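Local atomic coordinates of periplasmic solute binding protein (Pectobacterium atrosepticum, PDB entry 4RY1), a protein that probably binds a sugar in the periplasm and delivers it to an ABC-type importer. Residues Glu58-Leu69 / Lys285-Ser296; Tyr80-Gly90 / Pro299-Asn307. All blocks are in the same frame, centred on the assembly; numbering follows the deposited sequence. Where two conformers were deposited one is given.

In the fold
Both contacts lie in the same lobe of this periplasmic binding protein, on the same side of the chain's centre and with their own centres about 13 Å apart. Interaction 1 pairs strand 61-64 with strand 284-292 in the mixed sheet; interaction 2 packs the 80-90 segment on helix 299-310, which follows that strand directly. Along the chain the segments alternate: 58-69, 80-90, 285-296, 299-307, so the chain leaves for some two hundred residues and returns beside its starting point, all four ending up side by side in one lobe. Ile292 joins the two, its O probably hydrogen-bonded to Tyr80 N and its CG1 packed on Met306 SD, which seats the helix against the sheet.

Interaction 1: Glu58-Leu69 / Lys285-Ser296; sequences EPDVMRIDWNWL and KPSSLFAISKNS. With GOL (glycerol), chain C.
The antiparallel pairing of Val61-Ile64 with Leu289-Ile292 brings a returning strand into the mixed sheet of a periplasmic binding protein. Met62 and Ala291 exchange backbone bonds, Met62 N to Ala291 O at 2.8 Å and the reverse, and Ile64 and Leu289 do the same; Val61-Ile292 and Arg63-Phe290 are the non-hydrogen-bonded pairs. On the sheet face of Ile64, its CD1 lies 3.9 Å from Ala291 CB, while CD1 of Leu69 meets CD1 of Leu289 tip to tip. On the other face Val61 CG1 comes to Phe290 CD1, and the Arg63 chain, extended as far as NE, lays its guanidinium over Ser288 CB. In related binding proteins loops at strand ends line the ligand cleft; consistent with that, a glycerol, probably from the crystallisation liquor, sits beside the Asp65 and Lys285-Ser287 end of the pairing. Both carboxylate oxygens of Asp65 hold it, OD1 taking glycerol O2 at 2.6 Å and OD2 taking O3, while Ser287 O accepts from O1. Lys285 NZ gives to glycerol O3 and, at 3.0 Å, to Asn67 OD1 from above the amide's carbonyl plane; it also forms a salt bridge with Glu369. The aliphatic part of Lys285 and the Pro286 ring cover one face of Trp66, offset toward its rim, with Pro286 CD 3.9 Å from the centroid of the five-membered ring; Trp66 NE1 bonds to Thr101 O. At the far end Ser296 OG donates a hydrogen bond to the anti lone pair of Asp60 OD2 (2.7 Å).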
loop_
_atom_site.group_PDB
_atom_site.type_symbol
_atom_site.label_atom_id
_atom_site.label_comp_id
_atom_site.label_asym_id
_atom_site.label_seq_id
_atom_site.Cartn_x
_atom_site.Cartn_y
_atom_site.Cartn_z
ATOM N N GLU A 58 0.034 -6.293 -24.025
ATOM C CA GLU A 58 0.432 -5.394 -22.950
ATOM C C GLU A 58 1.494 -4.372 -23.408
ATOM O O GLU A 58 2.261 -4.616 -24.346
ATOM C CB GLU A 58 0.944 -6.207 -21.772
ATOM C CG GLU A 58 2.267 -6.926 -21.973
ATOM C CD GLU A 58 2.176 -8.317 -22.607
ATOM O OE1 GLU A 58 1.196 -8.635 -23.333
ATOM O OE2 GLU A 58 3.127 -9.071 -22.384
ATOM N N PRO A 59 1.551 -3.228 -22.717
ATOM C CA PRO A 59 2.581 -2.263 -23.030
ATOM C C PRO A 59 3.981 -2.724 -22.706
ATOM O O PRO A 59 4.193 -3.647 -21.927
ATOM C CB PRO A 59 2.226 -1.056 -22.173
ATOM C CG PRO A 59 1.023 -1.385 -21.394
ATOM C CD PRO A 59 0.716 -2.824 -21.586
ATOM N N ASP A 60 4.948 -2.048 -23.308
ATOM C CA ASP A 60 6.371 -2.374 -23.093
ATOM C C ASP A 60 6.803 -2.181 -21.640
ATOM O O ASP A 60 7.605 -2.949 -21.122
ATOM C CB ASP A 60 7.258 -1.529 -24.003
ATOM C CG ASP A 60 6.928 -1.731 -25.467
ATOM O OD1 ASP A 60 6.007 -1.059 -25.966
ATOM O OD2 ASP A 60 7.539 -2.625 -26.072
ATOM N N VAL A 61 6.316 -1.089 -21.052
ATOM C CA VAL A 61 6.562 -0.758 -19.643
ATOM C C VAL A 61 5.228 -0.666 -18.921
ATOM O O VAL A 61 4.316 0.050 -19.360
ATOM C CB VAL A 61 7.340 0.558 -19.463
ATOM C CG1 VAL A 61 7.543 0.903 -17.975
ATOM C CG2 VAL A 61 8.690 0.448 -20.126
ATOM N N MET A 62 5.124 -1.394 -17.811
ATOM C CA MET A 62 3.889 -1.402 -17.016
ATOM C C MET A 62 4.185 -1.016 -15.579
ATOM O O MET A 62 5.074 -1.589 -14.949
ATOM C CB MET A 62 3.297 -2.809 -16.980
ATOM C CG MET A 62 2.881 -3.372 -18.335
ATOM S SD MET A 62 2.862 -5.230 -18.446
ATOM C CE MET A 62 4.645 -5.422 -18.773
ATOM N N ARG A 63 3.377 -0.129 -15.020
ATOM C CA ARG A 63 3.308 -0.035 -13.555
ATOM C C ARG A 63 2.528 -1.258 -13.050
ATOM O O ARG A 63 1.475 -1.578 -13.589
ATOM C CB ARG A 63 2.630 1.233 -13.082
ATOM C CG ARG A 63 2.770 1.519 -11.593
ATOM C CD ARG A 63 1.813 2.611 -11.149
ATOM N NE ARG A 63 1.856 2.856 -9.708
ATOM C CZ ARG A 63 2.446 3.894 -9.120
ATOM N NH1 ARG A 63 3.072 4.804 -9.844
ATOM N NH2 ARG A 63 2.381 3.995 -7.793
ATOM N N ILE A 64 3.061 -1.922 -12.035
ATOM C CA ILE A 64 2.403 -3.053 -11.429
ATOM C C ILE A 64 2.532 -2.970 -9.918
ATOM O O ILE A 64 3.458 -2.356 -9.396
ATOM C CB ILE A 64 2.949 -4.403 -11.912
ATOM C CG1 ILE A 64 4.436 -4.555 -11.580
ATOM C CG2 ILE A 64 2.671 -4.623 -13.400
ATOM C CD1 ILE A 64 4.947 -5.972 -11.774
ATOM N N ASP A 65 1.572 -3.539 -9.214
ATOM C CA ASP A 65 1.690 -3.731 -7.782
ATOM C C ASP A 65 2.546 -4.969 -7.491
ATOM O O ASP A 65 2.467 -5.990 -8.193
ATOM C CB ASP A 65 0.303 -3.825 -7.122
ATOM C CG ASP A 65 -0.058 -2.627 -6.229
ATOM O OD1 ASP A 65 0.721 -1.673 -6.031
ATOM O OD2 ASP A 65 -1.181 -2.639 -5.716
ATOM N N TRP A 66 3.339 -4.886 -6.421
ATOM C CA TRP A 66 4.186 -6.012 -5.984
ATOM C C TRP A 66 3.383 -7.288 -5.740
ATOM O O TRP A 66 3.825 -8.405 -6.045
ATOM C CB TRP A 66 4.969 -5.592 -4.740
ATOM C CG TRP A 66 5.622 -6.673 -3.959
ATOM C CD1 TRP A 66 6.826 -7.255 -4.206
ATOM C CD2 TRP A 66 5.130 -7.242 -2.753
ATOM N NE1 TRP A 66 7.100 -8.182 -3.228
ATOM C CE2 TRP A 66 6.075 -8.173 -2.319
ATOM C CE3 TRP A 66 3.975 -7.043 -1.988
ATOM C CZ2 TRP A 66 5.907 -8.902 -1.153
ATOM C CZ3 TRP A 66 3.815 -7.764 -0.834
ATOM C CH2 TRP A 66 4.772 -8.679 -0.431
ATOM N N ASN A 67 2.199 -7.126 -5.192
ATOM C CA ASN A 67 1.369 -8.277 -4.857
ATOM C C ASN A 67 0.704 -8.921 -6.059
ATOM O O ASN A 67 0.005 -9.933 -5.893
ATOM C CB ASN A 67 0.362 -7.861 -3.803
ATOM C CG ASN A 67 -0.266 -6.544 -4.110
ATOM O OD1 ASN A 67 0.406 -5.482 -4.077
ATOM N ND2 ASN A 67 -1.530 -6.569 -4.408
ATOM N N TRP A 68 0.967 -8.387 -7.255
ATOM C CA TRP A 68 0.532 -9.023 -8.507
ATOM C C TRP A 68 1.568 -9.987 -9.059
ATOM O O TRP A 68 1.287 -10.714 -10.026
ATOM C CB TRP A 68 0.176 -8.018 -9.595
ATOM C CG TRP A 68 -0.870 -7.030 -9.216
ATOM C CD1 TRP A 68 -1.712 -7.056 -8.131
ATOM C CD2 TRP A 68 -1.153 -5.827 -9.912
ATOM N NE1 TRP A 68 -2.498 -5.942 -8.124
ATOM C CE2 TRP A 68 -2.194 -5.179 -9.221
ATOM C CE3 TRP A 68 -0.649 -5.240 -11.084
ATOM C CZ2 TRP A 68 -2.714 -3.953 -9.635
ATOM C CZ3 TRP A 68 -1.185 -4.027 -11.502
ATOM C CH2 TRP A 68 -2.189 -3.393 -10.772
ATOM N N LEU A 69 2.750 -10.025 -8.467
ATOM C CA LEU A 69 3.789 -10.921 -8.962
ATOM C C LEU A 69 3.418 -12.412 -8.853
ATOM O O LEU A 69 3.785 -13.190 -9.734
ATOM C CB LEU A 69 5.154 -10.631 -8.344
ATOM C CG LEU A 69 5.800 -9.320 -8.780
ATOM C CD1 LEU A 69 7.154 -9.171 -8.104
ATOM C CD2 LEU A 69 5.965 -9.242 -10.289
ATOM N N LYS A 285 6.560 -2.660 1.828
ATOM C CA LYS A 285 6.616 -3.319 0.513
ATOM C C LYS A 285 6.890 -2.273 -0.542
ATOM O O LYS A 285 6.817 -1.074 -0.269
ATOM C CB LYS A 285 5.297 -3.999 0.177
ATOM C CG LYS A 285 4.143 -3.047 -0.098
ATOM C CD LYS A 285 2.930 -3.755 -0.671
ATOM C CE LYS A 285 1.897 -2.773 -1.184
ATOM N NZ LYS A 285 0.781 -3.456 -1.922
ATOM N N PRO A 286 7.216 -2.705 -1.766
ATOM C CA PRO A 286 7.262 -1.703 -2.841
ATOM C C PRO A 286 5.924 -1.052 -3.046
ATOM O O PRO A 286 4.909 -1.747 -3.082
ATOM C CB PRO A 286 7.643 -2.521 -4.077
ATOM C CG PRO A 286 8.309 -3.747 -3.542
ATOM C CD PRO A 286 7.549 -4.036 -2.273
ATOM N N SER A 287 5.898 0.259 -3.240
ATOM C CA SER A 287 4.622 0.924 -3.506
ATOM C C SER A 287 4.052 0.521 -4.865
ATOM O O SER A 287 2.844 0.528 -5.058
ATOM C CB SER A 287 4.763 2.440 -3.480
ATOM O OG SER A 287 5.466 2.921 -4.612
ATOM N N SER A 288 4.965 0.211 -5.779
ATOM C CA SER A 288 4.695 -0.219 -7.147
ATOM C C SER A 288 6.041 -0.503 -7.788
ATOM O O SER A 288 7.087 -0.094 -7.264
ATOM C CB SER A 288 3.933 0.838 -7.952
ATOM O OG SER A 288 2.516 0.705 -7.778
ATOM N N LEU A 289 5.989 -1.181 -8.928
ATOM C CA LEU A 289 7.167 -1.560 -9.705
ATOM C C LEU A 289 6.933 -1.111 -11.124
ATOM O O LEU A 289 5.783 -1.021 -11.547
ATOM C CB LEU A 289 7.364 -3.094 -9.763
ATOM C CG LEU A 289 7.177 -3.920 -8.490
ATOM C CD1 LEU A 289 7.220 -5.419 -8.789
ATOM C CD2 LEU A 289 8.281 -3.606 -7.553
ATOM N N PHE A 290 8.014 -0.887 -11.867
ATOM C CA PHE A 290 7.939 -0.879 -13.323
ATOM C C PHE A 290 8.490 -2.199 -13.840
ATOM O O PHE A 290 9.595 -2.608 -13.466
ATOM C CB PHE A 290 8.730 0.263 -13.961
ATOM C CG PHE A 290 8.032 1.598 -13.937
ATOM C CD1 PHE A 290 6.742 1.762 -14.442
ATOM C CD2 PHE A 290 8.699 2.724 -13.465
ATOM C CE1 PHE A 290 6.116 3.009 -14.422
ATOM C CE2 PHE A 290 8.081 3.953 -13.465
ATOM C CZ PHE A 290 6.794 4.102 -13.921
ATOM N N ALA A 291 7.694 -2.848 -14.696
ATOM C CA ALA A 291 8.056 -4.107 -15.357
ATOM C C ALA A 291 8.093 -3.892 -16.863
ATOM O O ALA A 291 7.381 -3.058 -17.394
ATOM C CB ALA A 291 7.033 -5.184 -15.022
ATOM N N ILE A 292 8.940 -4.665 -17.529
ATOM C CA ILE A 292 9.037 -4.703 -18.995
ATOM C C ILE A 292 8.332 -5.970 -19.521
ATOM O O ILE A 292 8.484 -7.045 -18.964
ATOM C CB ILE A 292 10.500 -4.668 -19.466
ATOM C CG1 ILE A 292 11.164 -3.363 -19.021
ATOM C CG2 ILE A 292 10.613 -4.844 -20.975
ATOM C CD1 ILE A 292 12.652 -3.259 -19.327
ATOM N N SER A 293 7.583 -5.797 -20.605
ATOM C CA SER A 293 6.867 -6.898 -21.244
ATOM C C SER A 293 7.824 -7.993 -21.638
ATOM O O SER A 293 8.873 -7.715 -22.201
ATOM C CB SER A 293 6.149 -6.436 -22.504
ATOM O OG SER A 293 5.692 -7.566 -23.245
ATOM N N LYS A 294 7.423 -9.238 -21.367
ATOM C CA LYS A 294 8.270 -10.401 -21.603
ATOM C C LYS A 294 8.738 -10.393 -23.047
ATOM O O LYS A 294 9.901 -10.699 -23.316
ATOM C CB LYS A 294 7.562 -11.728 -21.256
ATOM C CG LYS A 294 8.550 -12.895 -21.059
ATOM C CD LYS A 294 7.887 -14.243 -20.816
ATOM C CE LYS A 294 8.889 -15.291 -20.305
ATOM N NZ LYS A 294 8.245 -16.606 -20.017
ATOM N N ASN A 295 7.833 -10.042 -23.968
ATOM C CA ASN A 295 8.149 -10.073 -25.393
ATOM C C ASN A 295 8.212 -8.704 -26.068
ATOM O O ASN A 295 8.007 -8.583 -27.272
ATOM C CB ASN A 295 7.149 -10.978 -26.115
ATOM C CG ASN A 295 7.003 -12.330 -25.438
ATOM O OD1 ASN A 295 5.927 -12.683 -24.951
ATOM N ND2 ASN A 295 8.090 -13.079 -25.377
ATOM N N SER A 296 8.516 -7.664 -25.293
ATOM C CA SER A 296 8.787 -6.349 -25.899
ATOM C C SER A 296 9.835 -6.466 -27.000
ATOM O O SER A 296 10.829 -7.167 -26.824
ATOM C CB SER A 296 9.343 -5.387 -24.852
ATOM O OG SER A 296 9.667 -4.107 -25.401
HETATM C C1 GOL C . 0.724 0.429 -2.632
HETATM O O1 GOL C . 1.579 1.530 -2.923
HETATM C C2 GOL C . -0.564 0.552 -3.470
HETATM O O2 GOL C . -0.291 0.460 -4.885
HETATM C C3 GOL C . -1.639 -0.469 -3.087
HETATM O O3 GOL C . -1.097 -1.786 -3.073
HETATM O O HOH W 1 4.697 -9.402 -20.169
HETATM O O HOH W 2 3.417 5.047 -5.453
HETATM O O HOH W 3 0.433 2.812 -5.956
HETATM O O HOH W 4 2.917 -2.702 -4.687
#

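Interaction 2: Tyr80-Gly90 / Pro299-Asn307; sequences YDLNKQKDILG and PKEAAMLMN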
loop_
_atom_site.group_PDB
_atom_site.type_symbol
_atom_site.label_atom_id
_atom_site.label_comp_id
_atom_site.label_asym_id
_atom_site.label_seq_id
_atom_site.Cartn_x
_atom_site.Cartn_y
_atom_site.Cartn_z
ATOM N N TYR A 80 9.906 -9.554 -18.526
ATOM C CA TYR A 80 11.280 -9.504 -18.975
ATOM C C TYR A 80 12.224 -9.405 -17.769
ATOM O O TYR A 80 12.013 -8.575 -16.868
ATOM C CB TYR A 80 11.463 -8.333 -19.921
ATOM C CG TYR A 80 12.858 -8.151 -20.460
ATOM C CD1 TYR A 80 13.227 -8.711 -21.678
ATOM C CD2 TYR A 80 13.796 -7.348 -19.794
ATOM C CE1 TYR A 80 14.492 -8.518 -22.206
ATOM C CE2 TYR A 80 15.058 -7.166 -20.305
ATOM C CZ TYR A 80 15.402 -7.741 -21.518
ATOM O OH TYR A 80 16.671 -7.499 -22.001
ATOM N N ASP A 81 13.262 -10.228 -17.770
ATOM C CA ASP A 81 14.207 -10.269 -16.652
ATOM C C ASP A 81 15.096 -9.026 -16.644
ATOM O O ASP A 81 16.019 -8.879 -17.455
ATOM C CB ASP A 81 15.055 -11.528 -16.752
ATOM C CG ASP A 81 16.062 -11.673 -15.642
ATOM O OD1 ASP A 81 16.105 -10.847 -14.704
ATOM O OD2 ASP A 81 16.847 -12.652 -15.742
ATOM N N LEU A 82 14.827 -8.134 -15.691
ATOM C CA LEU A 82 15.546 -6.851 -15.626
ATOM C C LEU A 82 17.040 -6.966 -15.323
ATOM O O LEU A 82 17.789 -6.037 -15.598
ATOM C CB LEU A 82 14.909 -5.916 -14.613
ATOM C CG LEU A 82 13.449 -5.533 -14.877
ATOM C CD1 LEU A 82 12.998 -4.545 -13.817
ATOM C CD2 LEU A 82 13.225 -4.917 -16.243
ATOM N N ASN A 83 17.479 -8.115 -14.804
ATOM C CA ASN A 83 18.921 -8.341 -14.666
ATOM C C ASN A 83 19.634 -8.284 -16.017
ATOM O O ASN A 83 20.822 -7.996 -16.058
ATOM C CB ASN A 83 19.255 -9.664 -13.944
ATOM C CG ASN A 83 18.746 -9.718 -12.510
ATOM O OD1 ASN A 83 18.224 -10.764 -12.040
ATOM N ND2 ASN A 83 18.926 -8.643 -11.794
ATOM N N LYS A 84 18.908 -8.551 -17.107
ATOM C CA LYS A 84 19.461 -8.412 -18.468
ATOM C C LYS A 84 19.777 -6.968 -18.875
ATOM O O LYS A 84 20.482 -6.745 -19.852
ATOM C CB LYS A 84 18.526 -9.041 -19.499
ATOM C CG LYS A 84 18.366 -10.528 -19.338
ATOM C CD LYS A 84 17.335 -10.992 -20.345
ATOM C CE LYS A 84 17.117 -12.480 -20.374
ATOM N NZ LYS A 84 16.182 -12.711 -21.509
ATOM N N GLN A 85 19.245 -6.002 -18.125
ATOM C CA GLN A 85 19.498 -4.583 -18.373
ATOM C C GLN A 85 20.102 -3.919 -17.150
ATOM O O GLN A 85 19.869 -2.738 -16.884
ATOM C CB GLN A 85 18.211 -3.888 -18.794
ATOM C CG GLN A 85 17.620 -4.456 -20.072
ATOM C CD GLN A 85 18.433 -4.215 -21.344
ATOM O OE1 GLN A 85 18.221 -4.907 -22.351
ATOM N NE2 GLN A 85 19.325 -3.240 -21.329
ATOM N N LYS A 86 20.898 -4.687 -16.412
ATOM C CA LYS A 86 21.534 -4.192 -15.185
ATOM C C LYS A 86 22.247 -2.850 -15.376
ATOM O O LYS A 86 22.129 -1.953 -14.533
ATOM C CB LYS A 86 22.512 -5.228 -14.608
ATOM C CG LYS A 86 23.396 -4.635 -13.519
ATOM C CD LYS A 86 23.938 -5.651 -12.530
ATOM C CE LYS A 86 23.805 -5.128 -11.101
ATOM N NZ LYS A 86 23.056 -6.048 -10.199
ATOM N N ASP A 87 23.009 -2.718 -16.456
ATOM C CA ASP A 87 23.819 -1.503 -16.664
ATOM C C ASP A 87 22.981 -0.275 -17.025
ATOM O O ASP A 87 23.189 0.821 -16.485
ATOM C CB ASP A 87 24.899 -1.739 -17.720
ATOM C CG ASP A 87 25.945 -2.736 -17.266
ATOM O OD1 ASP A 87 26.233 -2.791 -16.054
ATOM O OD2 ASP A 87 26.472 -3.470 -18.124
ATOM N N ILE A 88 22.030 -0.465 -17.929
ATOM C CA ILE A 88 21.124 0.619 -18.323
ATOM C C ILE A 88 20.299 1.081 -17.120
ATOM O O ILE A 88 20.156 2.287 -16.880
ATOM C CB ILE A 88 20.201 0.198 -19.489
ATOM C CG1 ILE A 88 20.996 -0.007 -20.780
ATOM C CG2 ILE A 88 19.084 1.229 -19.699
ATOM C CD1 ILE A 88 21.404 1.258 -21.484
ATOM N N LEU A 89 19.788 0.126 -16.349
ATOM C CA LEU A 89 18.977 0.461 -15.171
ATOM C C LEU A 89 19.788 0.965 -13.968
ATOM O O LEU A 89 19.249 1.583 -13.067
ATOM C CB LEU A 89 18.125 -0.737 -14.745
ATOM C CG LEU A 89 17.060 -1.174 -15.757
ATOM C CD1 LEU A 89 16.497 -2.533 -15.385
ATOM C CD2 LEU A 89 15.975 -0.108 -15.856
ATOM N N GLY A 90 21.081 0.698 -13.946
ATOM C CA GLY A 90 21.873 1.054 -12.778
ATOM C C GLY A 90 21.394 0.353 -11.527
ATOM O O GLY A 90 21.199 0.976 -10.494
ATOM N N PRO A 299 13.293 -3.894 -25.364
ATOM C CA PRO A 299 13.539 -3.894 -23.925
ATOM C C PRO A 299 14.621 -2.915 -23.487
ATOM O O PRO A 299 14.548 -2.354 -22.409
ATOM C CB PRO A 299 13.974 -5.340 -23.647
ATOM C CG PRO A 299 14.507 -5.833 -24.963
ATOM C CD PRO A 299 13.564 -5.215 -25.953
ATOM N N LYS A 300 15.614 -2.692 -24.327
ATOM C CA LYS A 300 16.632 -1.713 -23.992
ATOM C C LYS A 300 16.041 -0.298 -23.833
ATOM O O LYS A 300 16.299 0.391 -22.847
ATOM C CB LYS A 300 17.702 -1.725 -25.058
ATOM C CG LYS A 300 18.798 -0.752 -24.772
ATOM C CD LYS A 300 19.852 -0.838 -25.845
ATOM C CE LYS A 300 21.172 -0.489 -25.220
ATOM N NZ LYS A 300 21.068 0.910 -24.728
ATOM N N GLU A 301 15.257 0.131 -24.810
ATOM C CA GLU A 301 14.610 1.451 -24.788
ATOM C C GLU A 301 13.612 1.556 -23.634
ATOM O O GLU A 301 13.520 2.598 -22.973
ATOM C CB GLU A 301 13.954 1.758 -26.147
ATOM C CG GLU A 301 14.942 1.994 -27.288
ATOM C CD GLU A 301 15.492 0.754 -27.970
ATOM O OE1 GLU A 301 15.126 -0.396 -27.635
ATOM O OE2 GLU A 301 16.339 0.964 -28.858
ATOM N N ALA A 302 12.894 0.480 -23.374
ATOM C CA ALA A 302 12.011 0.418 -22.206
ATOM C C ALA A 302 12.803 0.657 -20.910
ATOM O O ALA A 302 12.419 1.478 -20.064
ATOM C CB ALA A 302 11.295 -0.943 -22.157
ATOM N N ALA A 303 13.916 -0.043 -20.771
ATOM C CA ALA A 303 14.807 0.142 -19.626
ATOM C C ALA A 303 15.367 1.567 -19.559
ATOM O O ALA A 303 15.516 2.126 -18.462
ATOM C CB ALA A 303 15.943 -0.855 -19.662
ATOM N N MET A 304 15.712 2.131 -20.718
ATOM C CA MET A 304 16.188 3.529 -20.756
ATOM C C MET A 304 15.122 4.485 -20.202
ATOM O O MET A 304 15.430 5.440 -19.488
ATOM C CB MET A 304 16.608 3.957 -22.179
ATOM C CG MET A 304 17.843 3.251 -22.719
ATOM S SD MET A 304 18.151 3.431 -24.531
ATOM C CE MET A 304 18.498 5.208 -24.568
ATOM N N LEU A 305 13.863 4.265 -20.561
ATOM C CA LEU A 305 12.783 5.115 -20.047
ATOM C C LEU A 305 12.652 4.968 -18.528
ATOM O O LEU A 305 12.531 5.943 -17.775
ATOM C CB LEU A 305 11.464 4.785 -20.725
ATOM C CG LEU A 305 10.217 5.518 -20.240
ATOM C CD1 LEU A 305 10.379 7.036 -20.272
ATOM C CD2 LEU A 305 8.991 5.020 -21.019
ATOM N N MET A 306 12.719 3.737 -18.058
ATOM C CA MET A 306 12.637 3.458 -16.624
ATOM C C MET A 306 13.798 4.124 -15.867
ATOM O O MET A 306 13.585 4.802 -14.845
ATOM C CB MET A 306 12.620 1.961 -16.350
ATOM C CG MET A 306 11.325 1.300 -16.798
ATOM S SD MET A 306 11.350 -0.564 -16.877
ATOM C CE MET A 306 12.006 -0.960 -15.249
ATOM N N ASN A 307 15.012 3.961 -16.376
ATOM C CA ASN A 307 16.157 4.607 -15.744
ATOM C C ASN A 307 16.003 6.120 -15.739
ATOM O O ASN A 307 16.359 6.789 -14.774
ATOM C CB ASN A 307 17.443 4.222 -16.438
ATOM C CG ASN A 307 18.635 4.898 -15.817
ATOM O OD1 ASN A 307 19.099 4.496 -14.744
ATOM N ND2 ASN A 307 19.127 5.925 -16.470
#
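The 80-90 segment, a 3-10 turn followed by the short helix 86-89, lies beside the first two turns of helix 299-310, its backbone coming nearest where the CA atoms of Leu89 and Asn307 stand 5.0 Å apart. This is a partly buried packing of the 3-10 turn and short helix against helix 299-310, and a Schellman motif with Gly90 as C-prime residue ends the short helix there. Ala303 sits in the middle: its CB meets Gln85 CB, Ile88 CG2 at 3.8 Å and Leu89 CD2 at 3.9 Å, its small methyl letting the backbones draw close. Ile88 CG2, anti to the backbone N, lies against the peptide bond joining Ala303 to Met304, 3.6 Å from Met304 N. Its other branch ends in CD1, which lies 3.3 Å from NZ of Lys300, whose chain bends at chi4 (-62°) and crosses Ile88 at about a right angle. Deeper in, Leu89 CD2 rests on Met306 CB, and Leu82 CD1 reaches Met306 CE tip to tip at 4.0 Å. This inner layer continues to the sheet, because Leu82 also touches Ile292 of strand 284-292. At the other end of the contact, Gln85 folds at chi2 (-67°) and lays its amide along the start of the helix, OE1 being 3.9 Å from Lys300 CA. Tyr80 finishes the row: Pro299 lies over one face of its ring in a CH-pi contact, CB being 3.7 Å from the ring centroid and 22° off the normal.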